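Local coordinates for protein nuclease (Salmonella phage SETP3, PDB 4QBN) that probably cleaves nucleic acids as a magnesium-dependent nuclease of the VRR-NUC family, hydrolysing ester bonds of the phosphate backbone, at residues K12-A17 against K83-L88; E49-E54 against P60-E65. All coordinates share one frame; numbering follows the deposited sequence.

Contact 1. Residues K12-A17 against K83-L88; sequences KERFEA and KQVDKL. With SO4 (sulfate ion), chain D.
Helices 3-17 and 82-92 pack side by side within the alpha/beta fold of the VRR-NUC domain, and Arg14 and Phe15 of the first meet Val85, Asp86 and Leu88 of the second. The short segments run nearly parallel, but their axes stay 10.9 Å apart, so side chains do all the touching. On the partly exposed side a salt bridge joins Arg14 NH1 to Asp86 OD1 at 2.5 Å. Its N-H...O angle of 128° makes this a weak hydrogen bond, short enough that its exact geometry is doubtful; the guanidinium and carboxylate planes are 39° apart. Two bends in the arginine chain, the second almost eclipsed (chi3 -14°), swing the guanidinium edge across to the aspartate. Asp86 OD1 also bonds to Tyr10 OH on helix 3-17. Beneath the bridge the contact is apolar: Arg14 CG lies 4.3 Å from Val85 CG1, while Leu88 CD2 comes in at the edge of the Phe15 ring, 4.3 Å from CZ. Phe15 also packs on Val22, and Leu88 on Phe77 and Val79, of the sheet. A water spans the same two residues as the salt bridge, accepting from Arg14 NH1 at 3.1 Å and donating to Asp86 O at 2.7 Å.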
# COMPACT_ATOMS: atom_id res chain seq x y z
N LYS A 12 14.95 5.01 -1.48
CA LYS A 12 14.77 4.08 -0.37
C LYS A 12 15.60 4.52 0.81
O LYS A 12 15.13 4.54 1.94
CB LYS A 12 15.16 2.64 -0.80
CG LYS A 12 15.17 1.64 0.35
CD LYS A 12 15.31 0.21 -0.23
CE LYS A 12 15.20 -0.85 0.82
NZ LYS A 12 16.37 -0.76 1.70
N GLU A 13 16.87 4.87 0.56
CA GLU A 13 17.76 5.32 1.65
C GLU A 13 17.33 6.61 2.36
O GLU A 13 17.41 6.72 3.60
CB GLU A 13 19.18 5.47 1.09
CG GLU A 13 19.80 4.11 0.69
CD GLU A 13 21.14 4.22 -0.02
OE1 GLU A 13 21.41 5.27 -0.67
OE2 GLU A 13 21.91 3.22 0.04
N ARG A 14 16.87 7.58 1.59
CA ARG A 14 16.35 8.83 2.17
C ARG A 14 15.13 8.58 3.03
O ARG A 14 15.01 9.16 4.11
CB ARG A 14 15.99 9.82 1.07
CG ARG A 14 17.22 10.32 0.28
CD ARG A 14 17.91 11.61 0.82
NE ARG A 14 17.17 12.42 1.83
CZ ARG A 14 16.73 13.68 1.68
NH1 ARG A 14 16.89 14.33 0.53
NH2 ARG A 14 16.11 14.30 2.68
N PHE A 15 14.20 7.74 2.58
CA PHE A 15 13.01 7.46 3.37
C PHE A 15 13.33 6.66 4.60
O PHE A 15 12.74 6.86 5.66
CB PHE A 15 12.00 6.67 2.53
CG PHE A 15 11.49 7.43 1.33
CD1 PHE A 15 11.31 8.80 1.40
CD2 PHE A 15 11.18 6.76 0.13
CE1 PHE A 15 10.80 9.51 0.29
CE2 PHE A 15 10.69 7.47 -0.98
CZ PHE A 15 10.52 8.84 -0.89
N GLU A 16 14.24 5.70 4.48
CA GLU A 16 14.61 4.93 5.67
C GLU A 16 15.31 5.81 6.72
O GLU A 16 15.16 5.57 7.92
CB GLU A 16 15.46 3.73 5.28
CG GLU A 16 14.64 2.62 4.61
CD GLU A 16 15.51 1.48 4.09
OE1 GLU A 16 16.75 1.69 4.05
OE2 GLU A 16 14.99 0.38 3.76
N ALA A 17 16.03 6.85 6.26
CA ALA A 17 16.67 7.82 7.18
C ALA A 17 15.69 8.68 7.97
O ALA A 17 16.05 9.25 8.99
CB ALA A 17 17.65 8.73 6.41
N LYS A 83 17.38 14.79 -7.68
CA LYS A 83 16.87 16.10 -7.29
C LYS A 83 15.37 16.03 -6.99
O LYS A 83 14.87 16.67 -6.03
CB LYS A 83 17.19 17.12 -8.40
CG LYS A 83 16.96 18.56 -8.02
CD LYS A 83 17.79 19.44 -8.94
CE LYS A 83 17.71 20.93 -8.54
NZ LYS A 83 16.39 21.58 -8.90
N GLN A 84 14.63 15.26 -7.78
CA GLN A 84 13.21 15.14 -7.54
C GLN A 84 12.91 14.45 -6.24
O GLN A 84 11.91 14.73 -5.61
CB GLN A 84 12.47 14.45 -8.70
CG GLN A 84 12.36 15.44 -9.90
CD GLN A 84 11.62 14.86 -11.08
OE1 GLN A 84 11.51 13.66 -11.23
NE2 GLN A 84 11.16 15.73 -11.98
N VAL A 85 13.75 13.49 -5.85
CA VAL A 85 13.54 12.85 -4.55
C VAL A 85 13.72 13.88 -3.44
O VAL A 85 12.93 13.98 -2.47
CB VAL A 85 14.56 11.68 -4.35
CG1 VAL A 85 14.53 11.14 -2.91
CG2 VAL A 85 14.24 10.54 -5.33
N ASP A 86 14.79 14.64 -3.55
CA ASP A 86 15.08 15.69 -2.56
C ASP A 86 13.95 16.74 -2.46
O ASP A 86 13.54 17.12 -1.35
CB ASP A 86 16.40 16.38 -2.89
CG ASP A 86 17.61 15.45 -2.75
OD1 ASP A 86 17.59 14.50 -1.91
OD2 ASP A 86 18.60 15.67 -3.49
N LYS A 87 13.41 17.17 -3.62
CA LYS A 87 12.30 18.16 -3.63
C LYS A 87 11.04 17.60 -3.08
O LYS A 87 10.27 18.32 -2.46
CB LYS A 87 12.01 18.69 -5.01
CG LYS A 87 13.02 19.61 -5.49
CD LYS A 87 12.64 20.03 -6.88
CE LYS A 87 13.68 20.94 -7.45
NZ LYS A 87 13.31 21.43 -8.80
N LEU A 88 10.78 16.33 -3.35
CA LEU A 88 9.58 15.70 -2.79
C LEU A 88 9.62 15.74 -1.26
O LEU A 88 8.65 16.10 -0.56
CB LEU A 88 9.46 14.26 -3.32
CG LEU A 88 8.43 13.38 -2.62
CD1 LEU A 88 7.02 13.97 -2.86
CD2 LEU A 88 8.59 11.91 -3.15
S SO4 D . 20.00 14.23 -10.91
O1 SO4 D . 19.83 14.76 -12.27
O2 SO4 D . 19.70 12.75 -10.94
O3 SO4 D . 21.34 14.49 -10.37
O4 SO4 D . 19.14 14.99 -10.02
O HOH W 1 15.20 16.98 0.72

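Contact 2. Residues E49-E54 against P60-E65; sequences EVKKDE and PHQLRE. With SO4 (sulfate ion), chain C.
Gln62, near the start of helix 60-71, reaches across to Glu49, in strand 44-50, and Lys51, just past its end; this strand and helix are the first two elements of a beta-alpha-beta unit completed by strand 75-79. Glu49-Val50-Lys51 matches the E-X-K part of the PD-(D/E)XK nuclease signature, and Asp35 fits its preceding acidic position, so this is probably the active-site edge of the domain. The Gln62 CB points toward the strand. Its CG sits 3.7 Å above one face of the His61 ring, offset toward the rim, which places the histidine alongside the glutamine. Beyond CG the chain is extended (chi2 164°) and carries the amide out to the acidic side chain, with CD 3.5 Å from Glu49 OE2. OE1 turns back to accept the N-H of Asp59, just ahead of the helix, and this bond fixes the rotation of the amide; Lys51 NZ stands 4.1 Å from OE1, too far for a bond. NE2 lies 3.2 Å from Glu49 OE2, yet the angle is poor and no hydrogen bond forms. The two side chains cross at about a right angle, with carboxylate and amide planes 65° apart. The other oxygen of Glu49, OE1, is held by the backbone N-H of Asp35. The good bond of Gln62 NE2 goes instead to a sulfate ion, which Gly32 N also binds. This anion, probably from the crystallisation liquor, is consistent with a place where a nucleic-acid phosphate could lie. Its O4 is gripped twice from the helix, by Gln62 NE2 at 3.0 Å and 158°, and by His61 NE2, at the ring edge, at 3.1 Å.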
# COMPACT_ATOMS: atom_id res chain seq x y z
N GLU A 49 6.35 6.29 -7.55
CA GLU A 49 6.68 5.63 -8.78
C GLU A 49 8.05 6.17 -9.19
O GLU A 49 8.24 7.35 -9.11
CB GLU A 49 5.64 5.99 -9.85
CG GLU A 49 5.98 5.37 -11.20
CD GLU A 49 5.58 3.86 -11.33
OE1 GLU A 49 5.02 3.28 -10.36
OE2 GLU A 49 5.88 3.23 -12.39
N VAL A 50 8.99 5.32 -9.60
CA VAL A 50 10.31 5.82 -9.92
C VAL A 50 10.62 5.63 -11.39
O VAL A 50 10.42 4.52 -11.92
CB VAL A 50 11.38 5.11 -9.07
CG1 VAL A 50 12.75 5.65 -9.45
CG2 VAL A 50 11.08 5.30 -7.60
N LYS A 51 11.10 6.68 -12.07
CA LYS A 51 11.43 6.60 -13.48
C LYS A 51 12.91 6.89 -13.73
O LYS A 51 13.62 7.37 -12.84
CB LYS A 51 10.60 7.61 -14.28
CG LYS A 51 9.07 7.42 -14.12
CD LYS A 51 8.62 5.96 -14.38
CE LYS A 51 8.60 5.76 -15.87
NZ LYS A 51 8.02 4.48 -16.43
N LYS A 52 13.36 6.63 -14.94
CA LYS A 52 14.79 6.71 -15.25
C LYS A 52 15.32 8.13 -15.40
O LYS A 52 16.54 8.37 -15.31
CB LYS A 52 15.08 5.90 -16.52
CG LYS A 52 14.52 6.52 -17.76
CD LYS A 52 14.61 5.58 -18.95
CE LYS A 52 13.87 6.18 -20.14
NZ LYS A 52 14.56 7.39 -20.69
N ASP A 53 14.43 9.06 -15.73
CA ASP A 53 14.80 10.48 -15.89
C ASP A 53 13.58 11.37 -15.75
O ASP A 53 12.45 10.86 -15.62
CB ASP A 53 15.56 10.76 -17.21
CG ASP A 53 14.70 10.63 -18.48
OD1 ASP A 53 13.46 10.81 -18.43
OD2 ASP A 53 15.29 10.37 -19.56
N GLU A 54 13.80 12.69 -15.75
CA GLU A 54 12.72 13.63 -15.43
C GLU A 54 11.74 13.84 -16.58
O GLU A 54 10.67 14.40 -16.35
CB GLU A 54 13.28 14.99 -15.00
CG GLU A 54 14.11 14.98 -13.72
CD GLU A 54 14.59 16.39 -13.34
OE1 GLU A 54 14.49 17.29 -14.21
OE2 GLU A 54 15.12 16.58 -12.21
N PRO A 60 0.35 4.71 -19.69
CA PRO A 60 -1.09 4.97 -19.50
C PRO A 60 -1.78 4.17 -18.39
O PRO A 60 -2.57 4.77 -17.66
CB PRO A 60 -1.68 4.58 -20.85
CG PRO A 60 -0.59 4.91 -21.81
CD PRO A 60 0.68 4.50 -21.11
N HIS A 61 -1.52 2.88 -18.23
CA HIS A 61 -2.23 2.17 -17.16
C HIS A 61 -1.77 2.63 -15.82
O HIS A 61 -2.53 2.61 -14.80
CB HIS A 61 -2.06 0.65 -17.29
CG HIS A 61 -0.67 0.18 -17.04
ND1 HIS A 61 0.36 0.42 -17.93
CD2 HIS A 61 -0.13 -0.53 -16.02
CE1 HIS A 61 1.47 -0.16 -17.49
NE2 HIS A 61 1.20 -0.74 -16.33
N GLN A 62 -0.51 3.06 -15.78
CA GLN A 62 0.00 3.57 -14.50
C GLN A 62 -0.68 4.90 -14.19
O GLN A 62 -1.07 5.17 -13.04
CB GLN A 62 1.52 3.73 -14.57
CG GLN A 62 2.24 2.41 -14.58
CD GLN A 62 3.68 2.49 -15.02
OE1 GLN A 62 4.13 3.48 -15.61
NE2 GLN A 62 4.44 1.45 -14.68
N LEU A 63 -0.76 5.77 -15.19
CA LEU A 63 -1.38 7.07 -14.93
C LEU A 63 -2.83 6.93 -14.43
O LEU A 63 -3.26 7.71 -13.58
CB LEU A 63 -1.34 7.98 -16.18
CG LEU A 63 0.07 8.53 -16.51
CD1 LEU A 63 0.11 9.32 -17.83
CD2 LEU A 63 0.62 9.39 -15.33
N ARG A 64 -3.60 6.01 -15.03
CA ARG A 64 -5.01 5.88 -14.61
C ARG A 64 -5.03 5.35 -13.22
O ARG A 64 -5.85 5.81 -12.42
CB ARG A 64 -5.87 4.99 -15.58
CG ARG A 64 -5.37 3.59 -15.88
CD ARG A 64 -6.38 2.76 -16.80
NE ARG A 64 -5.89 1.41 -17.15
CZ ARG A 64 -6.58 0.27 -17.02
NH1 ARG A 64 -7.82 0.26 -16.57
NH2 ARG A 64 -6.02 -0.87 -17.35
N GLU A 65 -4.13 4.40 -12.91
CA GLU A 65 -4.08 3.88 -11.52
C GLU A 65 -3.71 5.00 -10.51
O GLU A 65 -4.35 5.17 -9.44
CB GLU A 65 -3.08 2.73 -11.44
CG GLU A 65 -3.05 2.04 -10.04
CD GLU A 65 -4.25 1.10 -9.80
OE1 GLU A 65 -5.20 1.06 -10.65
OE2 GLU A 65 -4.24 0.32 -8.79
S SO4 C . 3.87 -2.35 -14.10
O1 SO4 C . 4.06 -2.66 -15.52
O2 SO4 C . 3.12 -3.46 -13.50
O3 SO4 C . 5.17 -2.16 -13.44
O4 SO4 C . 3.14 -1.10 -13.95

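How the contacts relate
Contact 2 is nested along the chain inside the loop closed by contact 1, and the two lie on opposite sides of the chain's centre, about 17 Å apart between centres. Strand 75-79 connects them: Val79 makes backbone hydrogen bonds with Glu49 and Lys51, and its side chain packs against Val85 and Leu88. They also touch directly, Gln84 NE2 lying 3.5 Å from Glu54 CG, and Ser81 OG bonds to both Glu54 OE2 and Gln84 N. Each has its own sulfate. The chain D sulfate accepts the backbone N-H groups of Phe82 and Lys83, whereas the chain C sulfate lies at the probable active-site edge.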